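Local coordinates for protein amidase, hydantoinase/carbamoylase family (Burkholderia vietnamiensis, PDB 5I4M) that probably hydrolyses N-carbamoyl-L-amino acids to the free amino acids, as a two-zinc hydrolase of the peptidase M20 family, at residues K26-L32 with E125-S129; I135-V141 with M425-E431. All blocks are in the same frame, centred on the assembly; numbering follows the deposited sequence.

Contact 1: residues K26-L32 with E125-S129; sequences KVDGRRL and EVIRS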
ATOM      1  N   LYS A  26      -6.119 -21.312  44.051  1.00 26.17           N
ATOM      2  CA  LYS A  26      -5.883 -20.088  43.301  1.00 16.20           C
ATOM      3  C   LYS A  26      -4.633 -20.250  42.449  1.00 15.47           C
ATOM      4  O   LYS A  26      -3.822 -21.153  42.666  1.00 17.30           O
ATOM      5  CB  LYS A  26      -5.757 -18.875  44.233  1.00 26.33           C
ATOM      6  CG  LYS A  26      -4.753 -19.039  45.368  1.00 32.40           C
ATOM      7  CD  LYS A  26      -4.693 -17.775  46.230  1.00 35.59           C
ATOM      8  CE  LYS A  26      -3.556 -17.834  47.240  1.00 43.47           C
ATOM      9  NZ  LYS A  26      -3.786 -18.867  48.287  1.00 48.17           N
ATOM     10  N   VAL A  27      -4.496 -19.370  41.463  1.00 14.59           N
ATOM     11  CA  VAL A  27      -3.401 -19.499  40.512  1.00 13.90           C
ATOM     12  C   VAL A  27      -2.110 -18.977  41.133  1.00 14.29           C
ATOM     13  O   VAL A  27      -2.108 -18.291  42.164  1.00 15.06           O
ATOM     14  CB  VAL A  27      -3.716 -18.769  39.194  1.00 14.95           C
ATOM     15  CG1 VAL A  27      -4.984 -19.325  38.573  1.00 15.98           C
ATOM     16  CG2 VAL A  27      -3.848 -17.279  39.438  1.00 12.97           C
ATOM     17  N   ASP A  28      -0.996 -19.336  40.500  1.00 13.96           N
ATOM     18  CA  ASP A  28       0.318 -18.765  40.788  1.00 17.49           C
ATOM     19  C   ASP A  28       0.473 -17.568  39.856  1.00 17.02           C
ATOM     20  O   ASP A  28       0.816 -17.724  38.684  1.00 15.50           O
ATOM     21  CB  ASP A  28       1.403 -19.818  40.569  1.00 20.27           C
ATOM     22  CG  ASP A  28       2.798 -19.338  40.951  1.00 21.96           C
ATOM     23  OD1 ASP A  28       3.081 -18.121  40.882  1.00 17.89           O
ATOM     24  OD2 ASP A  28       3.625 -20.207  41.308  1.00 22.44           O
ATOM     25  N   GLY A  29       0.198 -16.366  40.371  1.00 15.62           N
ATOM     26  CA  GLY A  29       0.157 -15.195  39.505  1.00 15.60           C
ATOM     27  C   GLY A  29       1.501 -14.851  38.887  1.00 15.88           C
ATOM     28  O   GLY A  29       1.571 -14.402  37.742  1.00 16.63           O
ATOM     29  N   ARG A  30       2.584 -15.036  39.642  1.00 14.03           N
ATOM     30  CA  ARG A  30       3.904 -14.741  39.095  1.00 13.71           C
ATOM     31  C   ARG A  30       4.280 -15.738  38.012  1.00 16.67           C
ATOM     32  O   ARG A  30       4.849 -15.357  36.982  1.00 18.32           O
ATOM     33  CB  ARG A  30       4.956 -14.740  40.205  1.00 24.15           C
ATOM     34  CG  ARG A  30       6.354 -14.443  39.678  1.00 31.71           C
ATOM     35  CD  ARG A  30       7.408 -14.439  40.772  1.00 40.63           C
ATOM     36  NE  ARG A  30       7.475 -15.713  41.482  1.00 48.58           N
ATOM     37  CZ  ARG A  30       8.361 -15.985  42.436  1.00 52.70           C
ATOM     38  NH1 ARG A  30       9.262 -15.072  42.784  1.00 53.19           N
ATOM     39  NH2 ARG A  30       8.352 -17.166  43.039  1.00 53.59           N
ATOM     40  N   ARG A  31       3.971 -17.018  38.223  1.00 15.14           N
ATOM     41  CA  ARG A  31       4.244 -18.015  37.196  1.00 13.74           C
ATOM     42  C   ARG A  31       3.538 -17.664  35.895  1.00 14.54           C
ATOM     43  O   ARG A  31       4.134 -17.746  34.815  1.00 14.74           O
ATOM     44  CB  ARG A  31       3.819 -19.396  37.685  1.00 16.08           C
ATOM     45  CG  ARG A  31       4.121 -20.516  36.700  1.00 12.71           C
ATOM     46  CD  ARG A  31       3.883 -21.870  37.358  1.00 15.72           C
ATOM     47  NE  ARG A  31       2.494 -22.037  37.780  1.00 15.81           N
ATOM     48  CZ  ARG A  31       2.085 -22.977  38.624  1.00 14.58           C
ATOM     49  NH1 ARG A  31       2.969 -23.820  39.143  1.00 16.94           N
ATOM     50  NH2 ARG A  31       0.803 -23.067  38.965  1.00 18.52           N
ATOM     51  N   LEU A  32       2.268 -17.247  35.981  1.00 12.05           N
ATOM     52  CA  LEU A  32       1.525 -16.852  34.791  1.00 10.70           C
ATOM     53  C   LEU A  32       2.130 -15.604  34.149  1.00 11.58           C
ATOM     54  O   LEU A  32       2.356 -15.563  32.936  1.00 10.33           O
ATOM     55  CB  LEU A  32       0.059 -16.615  35.161  1.00 10.64           C
ATOM     56  CG  LEU A  32      -0.825 -16.022  34.057  1.00  9.96           C
ATOM     57  CD1 LEU A  32      -0.789 -16.861  32.805  1.00 12.43           C
ATOM     58  CD2 LEU A  32      -2.263 -15.902  34.578  1.00 12.77           C
ATOM     59  N   GLU A 125      -1.936 -22.053  32.966  1.00 14.55           N
ATOM     60  CA  GLU A 125      -1.819 -21.827  34.407  1.00 13.07           C
ATOM     61  C   GLU A 125      -2.921 -22.544  35.178  1.00 12.80           C
ATOM     62  O   GLU A 125      -2.683 -23.008  36.297  1.00 14.91           O
ATOM     63  CB  GLU A 125      -1.832 -20.321  34.699  1.00 11.19           C
ATOM     64  CG  GLU A 125      -1.871 -19.940  36.192  1.00 12.87           C
ATOM     65  CD  GLU A 125      -0.704 -20.506  37.007  1.00 17.85           C
ATOM     66  OE1 GLU A 125      -0.918 -20.840  38.196  1.00 15.49           O
ATOM     67  OE2 GLU A 125       0.424 -20.619  36.470  1.00 16.45           O
ATOM     68  N   VAL A 126      -4.122 -22.666  34.596  1.00 11.00           N
ATOM     69  CA  VAL A 126      -5.168 -23.470  35.230  1.00 11.61           C
ATOM     70  C   VAL A 126      -4.716 -24.919  35.350  1.00 12.16           C
ATOM     71  O   VAL A 126      -4.857 -25.553  36.401  1.00 13.24           O
ATOM     72  CB  VAL A 126      -6.489 -23.353  34.449  1.00 13.02           C
ATOM     73  CG1 VAL A 126      -7.483 -24.400  34.927  1.00 13.45           C
ATOM     74  CG2 VAL A 126      -7.078 -21.977  34.627  1.00 11.97           C
ATOM     75  N   ILE A 127      -4.146 -25.464  34.278  1.00 14.27           N
ATOM     76  CA  ILE A 127      -3.642 -26.838  34.309  0.59 14.29           C
ATOM     77  C   ILE A 127      -2.603 -26.999  35.411  1.00 16.77           C
ATOM     78  O   ILE A 127      -2.655 -27.931  36.226  1.00 18.56           O
ATOM     79  CB  ILE A 127      -3.056 -27.219  32.939  0.59 13.00           C
ATOM     80  CG1 ILE A 127      -4.145 -27.188  31.864  0.59 12.99           C
ATOM     81  CG2 ILE A 127      -2.365 -28.575  33.018  0.59 15.55           C
ATOM     82  CD1 ILE A 127      -5.245 -28.170  32.096  0.59 12.38           C
ATOM     83  N   ARG A 128      -1.632 -26.082  35.449  1.00 18.07           N
ATOM     84  CA  ARG A 128      -0.573 -26.185  36.448  1.00 17.71           C
ATOM     85  C   ARG A 128      -1.130 -26.041  37.857  1.00 15.42           C
ATOM     86  O   ARG A 128      -0.653 -26.691  38.795  1.00 18.17           O
ATOM     87  CB  ARG A 128       0.500 -25.128  36.185  1.00 12.97           C
ATOM     88  CG  ARG A 128       1.280 -25.345  34.902  1.00 13.57           C
ATOM     89  CD  ARG A 128       2.217 -24.181  34.644  1.00 18.22           C
ATOM     90  NE  ARG A 128       3.286 -24.511  33.699  1.00 16.60           N
ATOM     91  CZ  ARG A 128       4.061 -23.610  33.096  1.00 15.61           C
ATOM     92  NH1 ARG A 128       3.880 -22.314  33.318  1.00 12.79           N
ATOM     93  NH2 ARG A 128       5.020 -24.010  32.265  1.00 15.35           N
ATOM     94  N   SER A 129      -2.140 -25.188  38.025  1.00 17.44           N
ATOM     95  CA  SER A 129      -2.712 -24.977  39.347  1.00 15.57           C
ATOM     96  C   SER A 129      -3.521 -26.184  39.796  1.00 17.66           C
ATOM     97  O   SER A 129      -3.521 -26.526  40.984  1.00 21.34           O
ATOM     98  CB  SER A 129      -3.568 -23.715  39.350  1.00 16.45           C
ATOM     99  OG  SER A 129      -2.749 -22.563  39.322  1.00 19.56           O
TER
HETATM  100  O   HOH W   1      -1.529 -22.598  42.087  1.00 28.95           O
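R31 and E125 form a side-on, two-nitrogen salt bridge between helix 29-39, at its N-terminal turn, and helix 117-132 of the M20 peptidase fold. R31 NE donates to E125 OE2 at 2.8 Å, nearly straight at 165° and on the syn lone pair, while R31 NH2 reaches E125 OE1 at 2.9 Å. Both oxygens lie close to the guanidinium plane, although the two flat groups are turned 32° against each other. E125 OE1 also accepts the backbone N of D28 at 2.8 Å, so it takes two donors, D28 N and R31 NH2, which approach from opposite faces of the carboxylate. A bend at chi2 (58°) in E125 turns the carboxylate toward both donors and lays its CG against V27 CB, 3.7 Å away.

The guanidinium of R31 is sandwiched off-centre between D28 CB on one face and R128 CB on the other, and R31 NH2 has a second anionic partner in D132. That shared negative charge probably offsets the nearness of the R128 guanidinium, which makes a cation-pi contact with W69. Further out, D28 is the N-cap of helix 29-39: its OD1 accepts R31 N at 3.0 Å, tying the start of the helix to the residue that makes the bridge. A water bridges the two segments, 2.8 Å from K26 O and 3.0 Å from S129 OG.

Contact 2: residues I135-V141 with M425-E431; sequences IETEHPV and MLSRACE
The carbonyl of A429, at the C-terminal end of helix 411-429, receives H139 N at 2.9 Å in an almost straight bond (172°) lying in the carbonyl plane. E138 N shares the same oxygen, but its 120° angle makes that bond weak. Next to this polar join the packing is tight. V141 CG1 presses on M425 CE at 3.5 Å, closer than usual for two carbons; a bend at chi3 (67°) carries that methyl to the valine. The other branch, V141 CG2, meets A429 CB at 3.9 Å. T137 OG1 donates forward to H139 O at 2.6 Å, and the T137 and L426 side chains cross at about a right angle.

The outer side is more open to solvent: I135 and L426, both partly exposed, meet tip to tip through CG2 and CD2, C430 is exposed, and the carboxylate of E138 leads away to R92. The H139 ring has A429 O at its edge, bonds through ND1 to A97 O and stacks on H205, which also binds E431. The contact thus fastens the loop between helix 117-132 and strand 141-145 to the end of helix 411-429, with L130 behind I135 and L426, and V99 of strand 99-103 against A429.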
ATOM      1  N   ILE A 135      -5.826 -31.606  42.271  1.00 20.12           N
ATOM      2  CA  ILE A 135      -7.256 -31.658  42.009  1.00 20.14           C
ATOM      3  C   ILE A 135      -7.529 -32.611  40.856  1.00 26.97           C
ATOM      4  O   ILE A 135      -6.954 -32.475  39.765  1.00 23.71           O
ATOM      5  CB  ILE A 135      -7.800 -30.257  41.700  1.00 22.01           C
ATOM      6  CG1 ILE A 135      -7.691 -29.372  42.939  1.00 28.33           C
ATOM      7  CG2 ILE A 135      -9.241 -30.338  41.190  1.00 22.84           C
ATOM      8  CD1 ILE A 135      -7.995 -27.923  42.661  1.00 30.97           C
ATOM      9  N   GLU A 136      -8.414 -33.566  41.093  1.00 25.33           N
ATOM     10  CA  GLU A 136      -8.955 -34.420  40.049  1.00 24.08           C
ATOM     11  C   GLU A 136     -10.316 -33.877  39.640  1.00 21.19           C
ATOM     12  O   GLU A 136     -11.169 -33.632  40.498  1.00 26.84           O
ATOM     13  CB  GLU A 136      -9.081 -35.861  40.533  1.00 27.41           C
ATOM     14  CG  GLU A 136      -9.790 -36.787  39.558  1.00 30.04           C
ATOM     15  CD  GLU A 136      -9.862 -38.222  40.063  1.00 42.17           C
ATOM     16  OE1 GLU A 136     -10.691 -38.511  40.958  1.00 42.76           O
ATOM     17  OE2 GLU A 136      -9.077 -39.059  39.568  1.00 45.42           O
ATOM     18  N   THR A 137     -10.506 -33.668  38.343  1.00 19.68           N
ATOM     19  CA  THR A 137     -11.783 -33.231  37.800  1.00 21.75           C
ATOM     20  C   THR A 137     -12.558 -34.420  37.243  1.00 24.71           C
ATOM     21  O   THR A 137     -11.985 -35.443  36.864  1.00 28.84           O
ATOM     22  CB  THR A 137     -11.585 -32.181  36.700  1.00 22.25           C
ATOM     23  OG1 THR A 137     -10.823 -32.746  35.621  1.00 22.14           O
ATOM     24  CG2 THR A 137     -10.852 -30.964  37.252  1.00 17.87           C
ATOM     25  N   GLU A 138     -13.884 -34.268  37.190  1.00 21.97           N
ATOM     26  CA  GLU A 138     -14.723 -35.313  36.608  1.00 21.28           C
ATOM     27  C   GLU A 138     -14.582 -35.334  35.088  1.00 22.40           C
ATOM     28  O   GLU A 138     -14.302 -36.380  34.488  1.00 21.42           O
ATOM     29  CB  GLU A 138     -16.179 -35.093  37.016  1.00 25.23           C
ATOM     30  CG  GLU A 138     -17.118 -36.210  36.598  1.00 36.55           C
ATOM     31  CD  GLU A 138     -17.217 -37.323  37.635  1.00 42.32           C
ATOM     32  OE1 GLU A 138     -18.176 -38.123  37.539  1.00 38.90           O
ATOM     33  OE2 GLU A 138     -16.353 -37.385  38.543  1.00 41.49           O
ATOM     34  N   HIS A 139     -14.771 -34.199  34.461  1.00 20.31           N
ATOM     35  CA  HIS A 139     -14.546 -34.040  33.039  1.00 21.10           C
ATOM     36  C   HIS A 139     -13.070 -33.745  32.778  1.00 20.90           C
ATOM     37  O   HIS A 139     -12.427 -33.054  33.570  1.00 17.46           O
ATOM     38  CB  HIS A 139     -15.389 -32.886  32.481  1.00 17.44           C
ATOM     39  CG  HIS A 139     -16.866 -33.079  32.629  1.00 20.12           C
ATOM     40  ND1 HIS A 139     -17.676 -33.452  31.576  1.00 18.45           N
ATOM     41  CD2 HIS A 139     -17.683 -32.936  33.699  1.00 19.13           C
ATOM     42  CE1 HIS A 139     -18.928 -33.532  31.994  1.00 19.35           C
ATOM     43  NE2 HIS A 139     -18.959 -33.226  33.279  1.00 20.98           N
ATOM     44  N   PRO A 140     -12.519 -34.216  31.661  1.00 17.04           N
ATOM     45  CA  PRO A 140     -11.196 -33.746  31.261  1.00 16.13           C
ATOM     46  C   PRO A 140     -11.237 -32.246  31.016  1.00 18.08           C
ATOM     47  O   PRO A 140     -12.291 -31.659  30.760  1.00 16.00           O
ATOM     48  CB  PRO A 140     -10.913 -34.521  29.968  1.00 16.98           C
ATOM     49  CG  PRO A 140     -12.270 -34.870  29.437  1.00 19.60           C
ATOM     50  CD  PRO A 140     -13.113 -35.116  30.658  1.00 17.91           C
ATOM     51  N   VAL A 141     -10.067 -31.628  31.114  1.00 15.08           N
ATOM     52  CA  VAL A 141      -9.898 -30.201  30.880  1.00 13.25           C
ATOM     53  C   VAL A 141      -8.913 -30.033  29.734  1.00 16.52           C
ATOM     54  O   VAL A 141      -7.920 -30.763  29.653  1.00 19.15           O
ATOM     55  CB  VAL A 141      -9.406 -29.490  32.159  1.00 17.56           C
ATOM     56  CG1 VAL A 141      -8.884 -28.102  31.844  1.00 20.06           C
ATOM     57  CG2 VAL A 141     -10.532 -29.434  33.211  1.00 16.66           C
ATOM     58  N   MET A 425     -14.076 -22.804  35.331  1.00 12.96           N
ATOM     59  CA  MET A 425     -13.799 -24.103  34.732  1.00 14.04           C
ATOM     60  C   MET A 425     -13.988 -25.220  35.746  1.00 16.58           C
ATOM     61  O   MET A 425     -14.599 -26.252  35.442  1.00 17.89           O
ATOM     62  CB  MET A 425     -12.382 -24.132  34.160  1.00 10.59           C
ATOM     63  CG  MET A 425     -12.196 -23.234  32.951  1.00 13.00           C
ATOM     64  SD  MET A 425     -10.543 -23.449  32.269  1.00 15.59           S
ATOM     65  CE  MET A 425     -10.640 -25.132  31.656  1.00 18.27           C
ATOM     66  N   LEU A 426     -13.466 -25.032  36.962  1.00 13.84           N
ATOM     67  CA  LEU A 426     -13.648 -26.043  38.003  1.00 18.64           C
ATOM     68  C   LEU A 426     -15.120 -26.313  38.254  1.00 20.29           C
ATOM     69  O   LEU A 426     -15.533 -27.469  38.415  1.00 22.39           O
ATOM     70  CB  LEU A 426     -12.982 -25.595  39.300  1.00 19.40           C
ATOM     71  CG  LEU A 426     -11.571 -26.094  39.555  1.00 28.27           C
ATOM     72  CD1 LEU A 426     -11.057 -25.470  40.840  1.00 31.05           C
ATOM     73  CD2 LEU A 426     -11.558 -27.615  39.637  1.00 30.17           C
ATOM     74  N   SER A 427     -15.925 -25.254  38.297  1.00 21.70           N
ATOM     75  CA  SER A 427     -17.348 -25.419  38.553  1.00 26.12           C
ATOM     76  C   SER A 427     -17.983 -26.375  37.550  1.00 25.64           C
ATOM     77  O   SER A 427     -18.768 -27.252  37.927  1.00 25.70           O
ATOM     78  CB  SER A 427     -18.030 -24.054  38.515  1.00 27.28           C
ATOM     79  OG  SER A 427     -19.402 -24.164  38.835  1.00 37.92           O
ATOM     80  N   ARG A 428     -17.640 -26.244  36.273  1.00 18.76           N
ATOM     81  CA  ARG A 428     -18.265 -27.099  35.278  1.00 14.49           C
ATOM     82  C   ARG A 428     -17.563 -28.444  35.129  1.00 16.95           C
ATOM     83  O   ARG A 428     -18.225 -29.454  34.854  1.00 21.43           O
ATOM     84  CB  ARG A 428     -18.309 -26.370  33.936  1.00 18.51           C
ATOM     85  CG  ARG A 428     -18.878 -24.960  34.074  1.00 23.85           C
ATOM     86  CD  ARG A 428     -20.054 -24.733  33.171  1.00 25.91           C
ATOM     87  NE  ARG A 428     -21.069 -25.773  33.292  1.00 24.25           N
ATOM     88  CZ  ARG A 428     -22.096 -25.898  32.457  1.00 29.51           C
ATOM     89  NH1 ARG A 428     -22.245 -25.047  31.446  1.00 24.36           N
ATOM     90  NH2 ARG A 428     -22.978 -26.874  32.625  1.00 28.15           N
ATOM     91  N   ALA A 429     -16.243 -28.487  35.311  1.00 15.16           N
ATOM     92  CA  ALA A 429     -15.512 -29.730  35.101  1.00 18.42           C
ATOM     93  C   ALA A 429     -15.726 -30.718  36.234  1.00 21.33           C
ATOM     94  O   ALA A 429     -15.420 -31.904  36.072  1.00 21.88           O
ATOM     95  CB  ALA A 429     -14.015 -29.449  34.929  1.00 17.82           C
ATOM     96  N   CYS A 430     -16.248 -30.263  37.369  1.00 15.80           N
ATOM     97  CA  CYS A 430     -16.529 -31.133  38.497  1.00 19.65           C
ATOM     98  C   CYS A 430     -17.995 -31.540  38.573  1.00 23.09           C
ATOM     99  O   CYS A 430     -18.397 -32.189  39.542  1.00 25.92           O
ATOM    100  CB  CYS A 430     -16.084 -30.464  39.795  1.00 17.98           C
ATOM    101  SG  CYS A 430     -14.282 -30.457  39.956  1.00 26.42           S
ATOM    102  N   GLU A 431     -18.797 -31.178  37.581  1.00 25.69           N
ATOM    103  CA  GLU A 431     -20.159 -31.695  37.512  1.00 20.67           C
ATOM    104  C   GLU A 431     -20.102 -33.195  37.238  1.00 25.08           C
ATOM    105  O   GLU A 431     -19.336 -33.632  36.373  1.00 25.85           O
ATOM    106  CB  GLU A 431     -20.952 -30.968  36.425  1.00 25.32           C
ATOM    107  CG  GLU A 431     -21.135 -29.485  36.718  1.00 29.95           C
ATOM    108  CD  GLU A 431     -21.729 -28.700  35.561  1.00 33.20           C
ATOM    109  OE1 GLU A 431     -22.098 -29.304  34.531  1.00 33.05           O
ATOM    110  OE2 GLU A 431     -21.813 -27.459  35.680  1.00 36.50           O
TER

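Helix 117-132 connects the two contacts: it supplies 125-129 to contact 1, and the loop that follows it supplies 135-141 to contact 2. Their centres are 16 Å apart, and they touch where V126 CG1 packs on M425 SD at 4.2 Å. Helix 411-429 is also common to both, since N419, A418 and I414 back contact 1 while its last turn forms contact 2. Both lie away from the annotated zinc and ligand sites. Contact 1 buries charge, with E125 enclosed beside V27 and S129 and K26 exposed at the edge. Contact 2 instead buries V141, M425 and A429, leaving E136 and C430 exposed; there E138 pairs with R92, and E431 with R428 and H205.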